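Local coordinates for protein saframycin Mx1 synthetase B (Legionella pneumophila subsp. pneumophila, PDB 3KXW) that is a fatty acid AMP ligase of the ANL superfamily and holds 5'-O-[(S)-(dodecanoyloxy)(hydroxy)phosphoryl]adenosine in its pocket, at residues A[197-202]-A[222-227]; A[201-206]-A[333-338]. One frame throughout, in Å; residues are numbered along the deposited sequence.

Contact 1: residues A[197-202]-A[222-227]; sequences NKIFTS and GLIGCI. With 1ZZ (5'-O-[(S)-(dodecanoyloxy)(hydroxy)phosphoryl]adenosine), chain B.
Ile199 reaches from helix 189-202 to helix 220-233 with the end of one branch: its CD1 lies 4.0 Å from Ile224 CG2 and 4.3 Å from Gly225 CA. The two isoleucine side chains cross at about a right angle, and the meeting is purely apolar, with no hydrogen bond between the segments. Both side chains adopt the same conformation, yet they use different branches. In Ile199, CG1 lies beside the backbone N (chi1 -60°) and the chain runs on extended, so that the CD1 methyl ends against helix 220-233. In Ile224 the CG2 methyl takes up the contact, while its longer arm leads away from Ile199, and the side chain packs on Phe171 and Gln173 of strand 169-174. The other branch of Ile199 serves the ligand, CG2 resting 3.8 Å from C3 of 5'-O-[(S)-(dodecanoyloxy)(hydroxy)phosphoryl]adenosine. On the other helix Gly225 presents bare backbone to the ligand, and Gly225 O lies 3.2 Å from the terminal carbon C1 of the ligand. Behind Ile199, the last turn of its helix is tied down by two hydroxyls that fold back on the backbone. Thr201 OG1 bonds to Asn197 O at 2.9 Å and Ser202 OG to Lys198 O at 2.8 Å; Asn197 O also accepts from Thr201 N, and Lys198 O from Ser202 N, in each case from the face opposite the hydroxyl. Lys198 turns elsewhere, to a salt bridge with Asp194. Helix 220-233 contains a wider pi-type turn at 222-227. Two helices of the AMP-binding domain thus line the part of the ligand pocket that holds the methyl end of the dodecanoyl chain, one with a branched side chain and the other with a glycine.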
ATOM      1  N   ASN A 197       1.956 -15.581  -9.717  1.00 16.41           N
ATOM      2  CA  ASN A 197       2.104 -17.009  -9.444  1.00 15.42           C
ATOM      3  C   ASN A 197       2.715 -17.252  -8.066  1.00 16.39           C
ATOM      4  O   ASN A 197       2.312 -18.168  -7.337  1.00 15.20           O
ATOM      5  CB  ASN A 197       2.987 -17.674 -10.503  1.00 18.56           C
ATOM      6  CG  ASN A 197       3.274 -19.138 -10.175  1.00 22.50           C
ATOM      7  OD1 ASN A 197       2.353 -19.952 -10.087  1.00 29.16           O
ATOM      8  ND2 ASN A 197       4.547 -19.469  -9.992  1.00 28.15           N
ATOM      9  N   LYS A 198       3.698 -16.440  -7.714  1.00 15.23           N
ATOM     10  CA  LYS A 198       4.319 -16.568  -6.410  1.00 15.09           C
ATOM     11  C   LYS A 198       3.303 -16.291  -5.293  1.00 15.42           C
ATOM     12  O   LYS A 198       3.279 -16.995  -4.285  1.00 15.02           O
ATOM     13  CB  LYS A 198       5.519 -15.638  -6.285  1.00 15.67           C
ATOM     14  CG  LYS A 198       6.757 -16.163  -6.989  1.00 17.24           C
ATOM     15  CD  LYS A 198       7.813 -15.065  -7.071  1.00 16.98           C
ATOM     16  CE  LYS A 198       9.192 -15.634  -7.391  1.00 19.12           C
ATOM     17  NZ  LYS A 198       9.282 -16.340  -8.693  1.00 17.73           N
ATOM     18  N   ILE A 199       2.461 -15.284  -5.489  1.00 14.86           N
ATOM     19  CA  ILE A 199       1.416 -14.947  -4.517  1.00 13.79           C
ATOM     20  C   ILE A 199       0.361 -16.056  -4.404  1.00 15.72           C
ATOM     21  O   ILE A 199       0.031 -16.515  -3.297  1.00 15.64           O
ATOM     22  CB  ILE A 199       0.725 -13.603  -4.882  1.00 12.66           C
ATOM     23  CG1 ILE A 199       1.755 -12.461  -4.885  1.00 12.77           C
ATOM     24  CG2 ILE A 199      -0.448 -13.302  -3.942  1.00 13.90           C
ATOM     25  CD1 ILE A 199       1.231 -11.141  -5.466  1.00 12.94           C
ATOM     26  N   PHE A 200      -0.180 -16.480  -5.541  1.00 14.81           N
ATOM     27  CA  PHE A 200      -1.188 -17.547  -5.551  1.00 15.86           C
ATOM     28  C   PHE A 200      -0.657 -18.795  -4.852  1.00 16.85           C
ATOM     29  O   PHE A 200      -1.366 -19.457  -4.073  1.00 18.06           O
ATOM     30  CB  PHE A 200      -1.611 -17.869  -6.992  1.00 15.91           C
ATOM     31  CG  PHE A 200      -2.770 -18.817  -7.097  1.00 17.39           C
ATOM     32  CD1 PHE A 200      -4.066 -18.334  -7.250  1.00 19.04           C
ATOM     33  CD2 PHE A 200      -2.569 -20.190  -7.065  1.00 20.28           C
ATOM     34  CE1 PHE A 200      -5.145 -19.211  -7.359  1.00 20.37           C
ATOM     35  CE2 PHE A 200      -3.643 -21.073  -7.175  1.00 21.70           C
ATOM     36  CZ  PHE A 200      -4.925 -20.581  -7.334  1.00 20.67           C
ATOM     37  N   THR A 201       0.599 -19.106  -5.121  1.00 17.59           N
ATOM     38  CA  THR A 201       1.200 -20.320  -4.594  1.00 18.56           C
ATOM     39  C   THR A 201       1.525 -20.201  -3.125  1.00 18.85           C
ATOM     40  O   THR A 201       1.170 -21.081  -2.331  1.00 20.42           O
ATOM     41  CB  THR A 201       2.480 -20.657  -5.343  1.00 19.36           C
ATOM     42  OG1 THR A 201       2.141 -21.016  -6.679  1.00 21.02           O
ATOM     43  CG2 THR A 201       3.181 -21.816  -4.680  1.00 21.85           C
ATOM     44  N   SER A 202       2.198 -19.111  -2.767  1.00 17.14           N
ATOM     45  CA  SER A 202       2.680 -18.917  -1.397  1.00 19.18           C
ATOM     46  C   SER A 202       1.509 -18.777  -0.415  1.00 17.75           C
ATOM     47  O   SER A 202       1.602 -19.236   0.720  1.00 18.50           O
ATOM     48  CB  SER A 202       3.628 -17.710  -1.317  1.00 17.86           C
ATOM     49  OG  SER A 202       4.803 -17.929  -2.097  1.00 19.55           O
ATOM     50  N   GLY A 222      -2.650  -3.468  -2.801  1.00 15.46           N
ATOM     51  CA  GLY A 222      -4.068  -3.466  -3.116  1.00 14.55           C
ATOM     52  C   GLY A 222      -4.334  -3.712  -4.598  1.00 16.45           C
ATOM     53  O   GLY A 222      -5.409  -4.195  -4.964  1.00 16.25           O
ATOM     54  N   LEU A 223      -3.369  -3.380  -5.459  1.00 14.70           N
ATOM     55  CA  LEU A 223      -3.520  -3.629  -6.896  1.00 14.83           C
ATOM     56  C   LEU A 223      -3.066  -5.056  -7.252  1.00 14.13           C
ATOM     57  O   LEU A 223      -3.843  -5.857  -7.769  1.00 13.73           O
ATOM     58  CB  LEU A 223      -2.701  -2.605  -7.716  1.00 14.86           C
ATOM     59  CG  LEU A 223      -2.623  -2.907  -9.221  1.00 15.71           C
ATOM     60  CD1 LEU A 223      -4.015  -2.995  -9.849  1.00 14.38           C
ATOM     61  CD2 LEU A 223      -1.744  -1.888  -9.962  1.00 16.70           C
ATOM     62  N   ILE A 224      -1.805  -5.372  -6.949  1.00 13.12           N
ATOM     63  CA  ILE A 224      -1.215  -6.627  -7.426  1.00 13.22           C
ATOM     64  C   ILE A 224      -1.713  -7.819  -6.604  1.00 12.85           C
ATOM     65  O   ILE A 224      -2.136  -8.830  -7.144  1.00 12.67           O
ATOM     66  CB  ILE A 224       0.319  -6.538  -7.435  1.00 13.63           C
ATOM     67  CG1 ILE A 224       0.772  -5.426  -8.427  1.00 14.36           C
ATOM     68  CG2 ILE A 224       0.954  -7.890  -7.763  1.00 12.97           C
ATOM     69  CD1 ILE A 224       2.256  -5.201  -8.394  1.00 17.18           C
ATOM     70  N   GLY A 225      -1.685  -7.665  -5.288  1.00 12.72           N
ATOM     71  CA  GLY A 225      -2.162  -8.697  -4.391  1.00 15.28           C
ATOM     72  C   GLY A 225      -3.658  -8.931  -4.437  1.00 13.89           C
ATOM     73  O   GLY A 225      -4.103 -10.069  -4.534  1.00 13.81           O
ATOM     74  N   CYS A 226      -4.445  -7.871  -4.346  1.00 11.96           N
ATOM     75  CA  CYS A 226      -5.869  -8.069  -4.054  1.00 13.51           C
ATOM     76  C   CYS A 226      -6.800  -7.922  -5.272  1.00 14.11           C
ATOM     77  O   CYS A 226      -7.995  -8.160  -5.171  1.00 14.74           O
ATOM     78  CB  CYS A 226      -6.308  -7.130  -2.933  1.00 14.13           C
ATOM     79  SG  CYS A 226      -5.349  -7.396  -1.428  1.00 18.67           S
ATOM     80  N   ILE A 227      -6.247  -7.541  -6.420  1.00 11.95           N
ATOM     81  CA  ILE A 227      -7.070  -7.429  -7.633  1.00 12.87           C
ATOM     82  C   ILE A 227      -6.511  -8.302  -8.767  1.00 13.79           C
ATOM     83  O   ILE A 227      -7.212  -9.166  -9.303  1.00 12.43           O
ATOM     84  CB  ILE A 227      -7.199  -5.963  -8.138  1.00 13.60           C
ATOM     85  CG1 ILE A 227      -7.865  -5.074  -7.088  1.00 13.89           C
ATOM     86  CG2 ILE A 227      -8.022  -5.903  -9.450  1.00 13.79           C
ATOM     87  CD1 ILE A 227      -7.818  -3.590  -7.393  1.00 16.12           C
TER
HETATM   88  P   1ZZ B 589       6.114  -0.255  -1.501  1.00 27.29           P
HETATM   89  C1  1ZZ B 589      -3.234 -11.505  -1.760  1.00 19.84           C
HETATM   90  N1  1ZZ B 589       8.064  -2.812   4.064  1.00 20.73           N
HETATM   91  O1  1ZZ B 589       4.772  -2.233   0.714  1.00 26.48           O
HETATM   92  C2  1ZZ B 589      -2.385 -10.495  -0.978  1.00 15.74           C
HETATM   93  N2  1ZZ B 589       7.044  -4.801   4.025  1.00 16.13           N
HETATM   94  O2  1ZZ B 589       5.240  -1.670  -1.515  1.00 30.34           O
HETATM   95  C3  1ZZ B 589      -0.882 -10.748  -1.153  1.00 16.89           C
HETATM   96  N3  1ZZ B 589       9.136  -3.013   6.449  1.00 19.79           N
HETATM   97  O3  1ZZ B 589       6.956  -0.211  -2.678  1.00 24.51           O
HETATM   98  C4  1ZZ B 589      -0.069  -9.510  -0.746  1.00 16.04           C
HETATM   99  N4  1ZZ B 589       8.552  -5.101   7.502  1.00 18.51           N
HETATM  100  O4  1ZZ B 589       5.067   0.974  -1.498  1.00 35.96           O
HETATM  101  C5  1ZZ B 589       1.410  -9.829  -0.471  1.00 16.60           C
HETATM  102  N5  1ZZ B 589       7.297  -6.799   6.503  1.00 15.58           N
HETATM  103  O5  1ZZ B 589       7.027  -0.123  -0.112  1.00 25.13           O
HETATM  104  C6  1ZZ B 589       2.089  -8.553   0.046  1.00 17.21           C
HETATM  105  O6  1ZZ B 589       7.749  -0.889   2.528  1.00 23.97           O
HETATM  106  C7  1ZZ B 589       3.545  -8.540   0.573  1.00 15.61           C
HETATM  107  O7  1ZZ B 589      10.506  -0.662   3.433  1.00 23.57           O
HETATM  108  C8  1ZZ B 589       4.110  -7.253   1.207  1.00 15.64           C
HETATM  109  O8  1ZZ B 589      10.827  -1.313   1.065  1.00 20.22           O
HETATM  110  C9  1ZZ B 589       4.598  -6.316   0.090  1.00 17.50           C
HETATM  111  C10 1ZZ B 589       4.521  -4.811   0.443  1.00 18.02           C
HETATM  112  C11 1ZZ B 589       4.774  -3.996  -0.857  1.00 20.47           C
HETATM  113  C12 1ZZ B 589       5.381  -2.633  -0.472  1.00 25.25           C
HETATM  114  C13 1ZZ B 589       7.917  -1.148   0.274  1.00 26.53           C
HETATM  115  C14 1ZZ B 589       8.530  -0.813   1.486  1.00 23.64           C
HETATM  116  C15 1ZZ B 589       9.786  -1.701   1.810  1.00 20.57           C
HETATM  117  C16 1ZZ B 589       9.958  -1.578   3.113  1.00 24.15           C
HETATM  118  C17 1ZZ B 589       8.579  -1.618   3.562  1.00 22.07           C
HETATM  119  C18 1ZZ B 589       7.234  -3.748   3.324  1.00 19.13           C
HETATM  120  C19 1ZZ B 589       7.736  -4.581   5.331  1.00 18.63           C
HETATM  121  C20 1ZZ B 589       8.364  -3.443   5.315  1.00 18.59           C
HETATM  122  C21 1ZZ B 589       9.199  -3.774   7.515  1.00 18.74           C
HETATM  123  C22 1ZZ B 589       7.893  -5.487   6.535  1.00 17.34           C

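Contact 2: residues A[201-206]-A[333-338]; sequences TSFHMN and TLLVTG. With 1ZZ (5'-O-[(S)-(dodecanoyloxy)(hydroxy)phosphoryl]adenosine), chain B.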
ATOM      1  N   THR A 201       0.599 -19.106  -5.121  1.00 17.59           N
ATOM      2  CA  THR A 201       1.200 -20.320  -4.594  1.00 18.56           C
ATOM      3  C   THR A 201       1.525 -20.201  -3.125  1.00 18.85           C
ATOM      4  O   THR A 201       1.170 -21.081  -2.331  1.00 20.42           O
ATOM      5  CB  THR A 201       2.480 -20.657  -5.343  1.00 19.36           C
ATOM      6  OG1 THR A 201       2.141 -21.016  -6.679  1.00 21.02           O
ATOM      7  CG2 THR A 201       3.181 -21.816  -4.680  1.00 21.85           C
ATOM      8  N   SER A 202       2.198 -19.111  -2.767  1.00 17.14           N
ATOM      9  CA  SER A 202       2.680 -18.917  -1.397  1.00 19.18           C
ATOM     10  C   SER A 202       1.509 -18.777  -0.415  1.00 17.75           C
ATOM     11  O   SER A 202       1.602 -19.236   0.720  1.00 18.50           O
ATOM     12  CB  SER A 202       3.628 -17.710  -1.317  1.00 17.86           C
ATOM     13  OG  SER A 202       4.803 -17.929  -2.097  1.00 19.55           O
ATOM     14  N   PHE A 203       0.413 -18.174  -0.878  1.00 15.36           N
ATOM     15  CA  PHE A 203      -0.798 -17.999  -0.069  1.00 18.30           C
ATOM     16  C   PHE A 203      -1.713 -19.235  -0.068  1.00 17.25           C
ATOM     17  O   PHE A 203      -2.810 -19.192   0.472  1.00 16.95           O
ATOM     18  CB  PHE A 203      -1.601 -16.745  -0.494  1.00 15.51           C
ATOM     19  CG  PHE A 203      -1.058 -15.450   0.085  1.00 15.79           C
ATOM     20  CD1 PHE A 203       0.218 -14.995  -0.260  1.00 16.83           C
ATOM     21  CD2 PHE A 203      -1.821 -14.696   0.971  1.00 16.64           C
ATOM     22  CE1 PHE A 203       0.744 -13.804   0.291  1.00 15.28           C
ATOM     23  CE2 PHE A 203      -1.307 -13.496   1.515  1.00 15.88           C
ATOM     24  CZ  PHE A 203      -0.029 -13.066   1.163  1.00 15.76           C
ATOM     25  N   HIS A 204      -1.262 -20.326  -0.681  1.00 18.38           N
ATOM     26  CA  HIS A 204      -2.053 -21.555  -0.723  1.00 19.91           C
ATOM     27  C   HIS A 204      -3.478 -21.306  -1.211  1.00 19.56           C
ATOM     28  O   HIS A 204      -4.434 -21.830  -0.641  1.00 16.66           O
ATOM     29  CB  HIS A 204      -2.104 -22.208   0.661  1.00 21.67           C
ATOM     30  CG  HIS A 204      -0.828 -22.877   1.081  1.00 20.67           C
ATOM     31  ND1 HIS A 204       0.417 -22.455   0.670  1.00 24.29           N
ATOM     32  CD2 HIS A 204      -0.606 -23.923   1.915  1.00 26.54           C
ATOM     33  CE1 HIS A 204       1.350 -23.222   1.207  1.00 25.28           C
ATOM     34  NE2 HIS A 204       0.755 -24.118   1.974  1.00 29.02           N
HETATM   35  N   MSE A 205      -3.628 -20.497  -2.257  1.00 17.08           N
HETATM   36  CA  MSE A 205      -4.947 -20.208  -2.811  1.00 17.69           C
HETATM   37  C   MSE A 205      -5.513 -21.437  -3.497  1.00 19.74           C
HETATM   38  O   MSE A 205      -4.764 -22.262  -4.002  1.00 20.11           O
HETATM   39  CB  MSE A 205      -4.858 -19.061  -3.818  1.00 17.92           C
HETATM   40  CG  MSE A 205      -4.377 -17.793  -3.159  1.00 18.17           C
HETATM   41 SE   MSE A 205      -4.707 -16.191  -4.211  1.00 29.13          SE
HETATM   42  CE  MSE A 205      -3.807 -14.962  -3.009  1.00 16.92           C
ATOM     43  N   ASN A 206      -6.828 -21.536  -3.514  1.00 19.05           N
ATOM     44  CA  ASN A 206      -7.512 -22.662  -4.142  1.00 22.63           C
ATOM     45  C   ASN A 206      -8.892 -22.173  -4.520  1.00 26.34           C
ATOM     46  O   ASN A 206      -9.145 -20.965  -4.481  1.00 23.02           O
ATOM     47  CB  ASN A 206      -7.564 -23.884  -3.209  1.00 21.45           C
ATOM     48  CG  ASN A 206      -8.273 -23.602  -1.887  1.00 22.95           C
ATOM     49  OD1 ASN A 206      -9.311 -22.957  -1.841  1.00 22.17           O
ATOM     50  ND2 ASN A 206      -7.711 -24.120  -0.802  1.00 25.91           N
ATOM     51  N   THR A 333       8.060  -6.086  -7.878  1.00 13.32           N
ATOM     52  CA  THR A 333       6.667  -6.300  -8.217  1.00 12.44           C
ATOM     53  C   THR A 333       5.806  -6.289  -6.970  1.00 12.84           C
ATOM     54  O   THR A 333       5.023  -5.371  -6.773  1.00 12.60           O
ATOM     55  CB  THR A 333       6.444  -7.569  -9.095  1.00 12.10           C
ATOM     56  OG1 THR A 333       7.202  -7.431 -10.302  1.00 13.23           O
ATOM     57  CG2 THR A 333       5.021  -7.690  -9.469  1.00 13.13           C
ATOM     58  N   LEU A 334       5.967  -7.286  -6.103  1.00 12.20           N
ATOM     59  CA  LEU A 334       5.298  -7.199  -4.810  1.00 13.00           C
ATOM     60  C   LEU A 334       5.928  -8.130  -3.804  1.00 12.43           C
ATOM     61  O   LEU A 334       6.746  -7.701  -3.003  1.00 13.36           O
ATOM     62  CB  LEU A 334       3.801  -7.486  -4.923  1.00 12.83           C
ATOM     63  CG  LEU A 334       3.012  -7.255  -3.621  1.00 14.29           C
ATOM     64  CD1 LEU A 334       2.966  -5.772  -3.268  1.00 16.40           C
ATOM     65  CD2 LEU A 334       1.607  -7.823  -3.787  1.00 16.37           C
ATOM     66  N   LEU A 335       5.555  -9.400  -3.842  1.00 11.61           N
ATOM     67  CA  LEU A 335       5.864 -10.306  -2.721  1.00 11.30           C
ATOM     68  C   LEU A 335       7.278 -10.864  -2.791  1.00 13.32           C
ATOM     69  O   LEU A 335       7.635 -11.476  -3.795  1.00 12.92           O
ATOM     70  CB  LEU A 335       4.846 -11.456  -2.700  1.00 11.42           C
ATOM     71  CG  LEU A 335       5.036 -12.554  -1.661  1.00 11.94           C
ATOM     72  CD1 LEU A 335       4.874 -12.000  -0.212  1.00 11.13           C
ATOM     73  CD2 LEU A 335       4.062 -13.704  -1.946  1.00 11.11           C
ATOM     74  N   VAL A 336       8.049 -10.694  -1.708  1.00 11.44           N
ATOM     75  CA  VAL A 336       9.451 -11.147  -1.626  1.00 14.41           C
ATOM     76  C   VAL A 336       9.627 -12.251  -0.589  1.00 12.68           C
ATOM     77  O   VAL A 336      10.256 -13.269  -0.880  1.00 13.48           O
ATOM     78  CB  VAL A 336      10.414  -9.968  -1.315  1.00 12.20           C
ATOM     79  CG1 VAL A 336      11.873 -10.444  -1.070  1.00 12.55           C
ATOM     80  CG2 VAL A 336      10.378  -8.977  -2.468  1.00 11.41           C
ATOM     81  N   THR A 337       9.066 -12.059   0.606  1.00 13.01           N
ATOM     82  CA  THR A 337       9.118 -13.100   1.641  1.00 14.12           C
ATOM     83  C   THR A 337       7.760 -13.320   2.296  1.00 15.26           C
ATOM     84  O   THR A 337       6.960 -12.405   2.390  1.00 13.95           O
ATOM     85  CB  THR A 337      10.152 -12.778   2.778  1.00 14.38           C
ATOM     86  OG1 THR A 337       9.695 -11.680   3.580  1.00 13.05           O
ATOM     87  CG2 THR A 337      11.499 -12.426   2.205  1.00 14.32           C
ATOM     88  N   GLY A 338       7.522 -14.549   2.755  1.00 14.05           N
ATOM     89  CA  GLY A 338       6.330 -14.891   3.495  1.00 14.64           C
ATOM     90  C   GLY A 338       6.440 -16.308   4.019  1.00 16.02           C
ATOM     91  O   GLY A 338       7.189 -17.118   3.472  1.00 16.55           O
TER
HETATM   92  P   1ZZ B 589       6.114  -0.255  -1.501  1.00 27.29           P
HETATM   93  C1  1ZZ B 589      -3.234 -11.505  -1.760  1.00 19.84           C
HETATM   94  N1  1ZZ B 589       8.064  -2.812   4.064  1.00 20.73           N
HETATM   95  O1  1ZZ B 589       4.772  -2.233   0.714  1.00 26.48           O
HETATM   96  C2  1ZZ B 589      -2.385 -10.495  -0.978  1.00 15.74           C
HETATM   97  N2  1ZZ B 589       7.044  -4.801   4.025  1.00 16.13           N
HETATM   98  O2  1ZZ B 589       5.240  -1.670  -1.515  1.00 30.34           O
HETATM   99  C3  1ZZ B 589      -0.882 -10.748  -1.153  1.00 16.89           C
HETATM  100  N3  1ZZ B 589       9.136  -3.013   6.449  1.00 19.79           N
HETATM  101  O3  1ZZ B 589       6.956  -0.211  -2.678  1.00 24.51           O
HETATM  102  C4  1ZZ B 589      -0.069  -9.510  -0.746  1.00 16.04           C
HETATM  103  N4  1ZZ B 589       8.552  -5.101   7.502  1.00 18.51           N
HETATM  104  O4  1ZZ B 589       5.067   0.974  -1.498  1.00 35.96           O
HETATM  105  C5  1ZZ B 589       1.410  -9.829  -0.471  1.00 16.60           C
HETATM  106  N5  1ZZ B 589       7.297  -6.799   6.503  1.00 15.58           N
HETATM  107  O5  1ZZ B 589       7.027  -0.123  -0.112  1.00 25.13           O
HETATM  108  C6  1ZZ B 589       2.089  -8.553   0.046  1.00 17.21           C
HETATM  109  O6  1ZZ B 589       7.749  -0.889   2.528  1.00 23.97           O
HETATM  110  C7  1ZZ B 589       3.545  -8.540   0.573  1.00 15.61           C
HETATM  111  O7  1ZZ B 589      10.506  -0.662   3.433  1.00 23.57           O
HETATM  112  C8  1ZZ B 589       4.110  -7.253   1.207  1.00 15.64           C
HETATM  113  O8  1ZZ B 589      10.827  -1.313   1.065  1.00 20.22           O
HETATM  114  C9  1ZZ B 589       4.598  -6.316   0.090  1.00 17.50           C
HETATM  115  C10 1ZZ B 589       4.521  -4.811   0.443  1.00 18.02           C
HETATM  116  C11 1ZZ B 589       4.774  -3.996  -0.857  1.00 20.47           C
HETATM  117  C12 1ZZ B 589       5.381  -2.633  -0.472  1.00 25.25           C
HETATM  118  C13 1ZZ B 589       7.917  -1.148   0.274  1.00 26.53           C
HETATM  119  C14 1ZZ B 589       8.530  -0.813   1.486  1.00 23.64           C
HETATM  120  C15 1ZZ B 589       9.786  -1.701   1.810  1.00 20.57           C
HETATM  121  C16 1ZZ B 589       9.958  -1.578   3.113  1.00 24.15           C
HETATM  122  C17 1ZZ B 589       8.579  -1.618   3.562  1.00 22.07           C
HETATM  123  C18 1ZZ B 589       7.234  -3.748   3.324  1.00 19.13           C
HETATM  124  C19 1ZZ B 589       7.736  -4.581   5.331  1.00 18.63           C
HETATM  125  C20 1ZZ B 589       8.364  -3.443   5.315  1.00 18.59           C
HETATM  126  C21 1ZZ B 589       9.199  -3.774   7.515  1.00 18.74           C
HETATM  127  C22 1ZZ B 589       7.893  -5.487   6.535  1.00 17.34           C
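Leu335 and Phe203 make the main apolar contact, Leu335 CD2 lying 4.0 Å from Phe203 CE1, at the edge of the ring and near its plane. The same methyl touches Ser202 CB at 4.1 Å, so it sits against both the end of helix 189-202 and the residue that follows. In Leu335, chi1 of 177° places CG anti to the backbone N, and from there the two methyls diverge, CD2 to the protein and CD1 to C7 of 5'-O-[(S)-(dodecanoyloxy)(hydroxy)phosphoryl]adenosine at 3.8 Å. Further ligand contacts follow the dodecanoyl chain. Phe203 CZ approaches C3 to 3.4 Å, and C1 lies over one face of the ring, offset toward the rim. The extended side chain of Met205, a selenomethionine, brings CE to 3.7 Å from C1, while Leu334 CD1 meets C11 at 3.5 Å, nearer the carbonyl end. This is the acyl channel of the AMP-binding domain, with strand 335-338 as part of a mixed sheet on one side. Its antiparallel pairing with strand 323-328 is interrupted by a classic beta bulge, in which Val336 and Thr337 both face Tyr327. Backbone hydrogen bonds finish the helix as a Schellman motif: His204 N bonds to Thr201 O at 3.0 Å and Met205 N pairs with Phe200 O, with His204 as the C-prime residue at positive phi. Outside the pair, Leu335 N is hydrogen-bonded to Asn195 OD1 and Leu335 O to Gln381 NE2.

The centres of the two contacts lie about 6 Å apart, on the same side of the chain's centre, and both use helix 189-202. Along the chain, segments 197-202 and 201-206 come first, sharing Thr201 and Ser202; 222-227 follows on helix 220-233. Segment 333-338, with strand 335-338, comes more than a hundred residues later. The contacts also meet directly: Ile199 CD1 packs on Leu334 CD2 at 3.7 Å, and Gly225 N lies 3.6 Å from the same methyl. One helix end therefore faces a second helix in contact 1 and a sheet strand in contact 2, and sequence-distant parts of the AMP-binding domain converge around one ligand chain.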